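PDB 1Q7H: conserved hypothetical protein, which is of uncharacterised function but carries a PUA domain and probably binds RNA, as members of its family generally do. Local coordinates for residues P81-G86 / A138-F143. Numbering follows the deposited sequence.
Sequences PHILNG and ARIIHF
The ring of F143 lies flat over the backbone of G86, the C-prime residue of the Schellman motif that ends helix 80-83 of the PUA domain. G86 CA sits 3.6 Å from the centroid of the F143 ring, 16° off the normal, a CH-pi contact, and N85 C covers the same face near its rim, 3.7 Å from F143 CE1. F143 reaches this spot because CG falls between its own backbone N and carbonyl carbon (chi1 56°), turning the ring back over the helix end just beyond strand 136-142. The fit is close enough to demand glycine: a CB on residue 86 would run into F143 CE2, and the positive phi would itself press that CB against the preceding carbonyl. L84 O approaches the ring obliquely, 3.2 Å from F143 CD1. An alanine in place of F143 is likely to strip the turn at N85 and G86 of its aromatic cover and leave G86 CA without its CH-pi partner.

Deeper in, I83 and I140 cross at about a right angle and touch at one point, where I83 CG2 meets I140 CG1 at 4.2 Å; I83 also rests on I117 and A118 of strand 116-122. The looser solvent side, between G86 O and strand 136-142, is bridged by water instead of by direct bonds. One water accepts from I140 N and donates to G86 O; a second donates both to G86 O, at 2.8 Å, and to I140 O, at 3.1 Å.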
loop_
_atom_site.group_PDB
_atom_site.type_symbol
_atom_site.label_atom_id
_atom_site.label_comp_id
_atom_site.label_asym_id
_atom_site.label_seq_id
_atom_site.Cartn_x
_atom_site.Cartn_y
_atom_site.Cartn_z
ATOM N N PRO A 81 11.683 11.219 0.108
ATOM C CA PRO A 81 11.325 12.059 -1.048
ATOM C C PRO A 81 11.258 11.312 -2.390
ATOM O O PRO A 81 10.406 11.590 -3.224
ATOM C CB PRO A 81 12.417 13.131 -1.061
ATOM C CG PRO A 81 12.905 13.172 0.364
ATOM C CD PRO A 81 12.898 11.718 0.774
ATOM N N HIS A 82 12.150 10.357 -2.600
ATOM C CA HIS A 82 12.141 9.635 -3.861
ATOM C C HIS A 82 11.071 8.557 -3.864
ATOM O O HIS A 82 10.462 8.273 -4.900
ATOM C CB HIS A 82 13.552 9.084 -4.132
ATOM C CG HIS A 82 14.619 10.133 -3.992
ATOM N ND1 HIS A 82 14.587 11.316 -4.703
ATOM C CD2 HIS A 82 15.650 10.246 -3.124
ATOM C CE1 HIS A 82 15.544 12.117 -4.268
ATOM N NE2 HIS A 82 16.202 11.495 -3.308
ATOM N N ILE A 83 10.825 7.960 -2.708
ATOM C CA ILE A 83 9.789 6.949 -2.623
ATOM C C ILE A 83 8.470 7.680 -2.902
ATOM O O ILE A 83 7.596 7.153 -3.574
ATOM C CB ILE A 83 9.752 6.300 -1.224
ATOM C CG1 ILE A 83 11.021 5.459 -1.004
ATOM C CG2 ILE A 83 8.496 5.465 -1.065
ATOM C CD1 ILE A 83 11.262 4.383 -2.058
ATOM N N LEU A 84 8.346 8.910 -2.406
ATOM C CA LEU A 84 7.135 9.689 -2.633
ATOM C C LEU A 84 6.903 9.939 -4.115
ATOM O O LEU A 84 5.786 10.248 -4.526
ATOM C CB LEU A 84 7.191 11.021 -1.879
ATOM C CG LEU A 84 6.831 10.850 -0.400
ATOM C CD1 LEU A 84 7.181 12.104 0.390
ATOM C CD2 LEU A 84 5.339 10.544 -0.293
ATOM N N ASN A 85 7.963 9.793 -4.909
ATOM C CA ASN A 85 7.884 9.980 -6.350
ATOM C C ASN A 85 7.852 8.665 -7.124
ATOM O O ASN A 85 7.958 8.670 -8.344
ATOM C CB ASN A 85 9.053 10.835 -6.846
ATOM C CG ASN A 85 8.941 12.277 -6.402
ATOM O OD1 ASN A 85 7.846 12.832 -6.351
ATOM N ND2 ASN A 85 10.068 12.894 -6.094
ATOM N N GLY A 86 7.718 7.542 -6.418
ATOM C CA GLY A 86 7.643 6.256 -7.090
ATOM C C GLY A 86 8.949 5.523 -7.376
ATOM O O GLY A 86 8.960 4.511 -8.059
ATOM N N ALA A 138 12.556 -3.425 -3.009
ATOM C CA ALA A 138 11.185 -3.463 -3.511
ATOM C C ALA A 138 10.939 -2.499 -4.647
ATOM O O ALA A 138 11.686 -1.540 -4.836
ATOM C CB ALA A 138 10.220 -3.138 -2.377
ATOM N N ARG A 139 9.896 -2.771 -5.420
ATOM C CA ARG A 139 9.507 -1.854 -6.475
ATOM C C ARG A 139 8.244 -1.209 -5.912
ATOM O O ARG A 139 7.446 -1.890 -5.264
ATOM C CB ARG A 139 9.199 -2.591 -7.779
ATOM C CG ARG A 139 8.019 -3.546 -7.741
ATOM C CD ARG A 139 7.704 -4.066 -9.157
ATOM N NE ARG A 139 6.668 -5.102 -9.155
ATOM C CZ ARG A 139 6.858 -6.347 -8.727
ATOM N NH1 ARG A 139 8.048 -6.724 -8.270
ATOM N NH2 ARG A 139 5.850 -7.213 -8.725
ATOM N N ILE A 140 8.074 0.094 -6.116
ATOM C CA ILE A 140 6.883 0.791 -5.609
ATOM C C ILE A 140 5.742 0.734 -6.625
ATOM O O ILE A 140 5.921 1.104 -7.786
ATOM C CB ILE A 140 7.197 2.272 -5.263
ATOM C CG1 ILE A 140 7.655 2.406 -3.806
ATOM C CG2 ILE A 140 5.937 3.116 -5.386
ATOM C CD1 ILE A 140 8.356 1.233 -3.246
ATOM N N ILE A 141 4.572 0.277 -6.185
ATOM C CA ILE A 141 3.424 0.161 -7.081
ATOM C C ILE A 141 2.338 1.214 -6.850
ATOM O O ILE A 141 1.404 1.340 -7.648
ATOM C CB ILE A 141 2.787 -1.244 -7.007
ATOM C CG1 ILE A 141 2.294 -1.528 -5.588
ATOM C CG2 ILE A 141 3.801 -2.301 -7.440
ATOM C CD1 ILE A 141 1.591 -2.865 -5.459
ATOM N N HIS A 142 2.446 1.955 -5.755
ATOM C CA HIS A 142 1.496 3.024 -5.475
ATOM C C HIS A 142 2.133 4.046 -4.562
ATOM O O HIS A 142 2.758 3.698 -3.558
ATOM C CB HIS A 142 0.206 2.514 -4.821
ATOM C CG HIS A 142 -0.717 3.622 -4.405
ATOM N ND1 HIS A 142 -1.235 3.725 -3.131
ATOM C CD2 HIS A 142 -1.133 4.725 -5.068
ATOM C CE1 HIS A 142 -1.922 4.849 -3.025
ATOM N NE2 HIS A 142 -1.875 5.476 -4.188
ATOM N N PHE A 143 1.965 5.315 -4.909
ATOM C CA PHE A 143 2.531 6.399 -4.124
ATOM C C PHE A 143 1.648 7.619 -4.317
ATOM O O PHE A 143 0.831 7.653 -5.233
ATOM C CB PHE A 143 3.975 6.667 -4.572
ATOM C CG PHE A 143 4.112 6.969 -6.036
ATOM C CD1 PHE A 143 4.162 8.284 -6.489
ATOM C CD2 PHE A 143 4.175 5.939 -6.965
ATOM C CE1 PHE A 143 4.272 8.566 -7.849
ATOM C CE2 PHE A 143 4.284 6.217 -8.335
ATOM C CZ PHE A 143 4.331 7.533 -8.770
HETATM O O HOH W 1 9.425 1.385 -8.224
HETATM O O HOH W 2 6.758 3.590 -9.453
#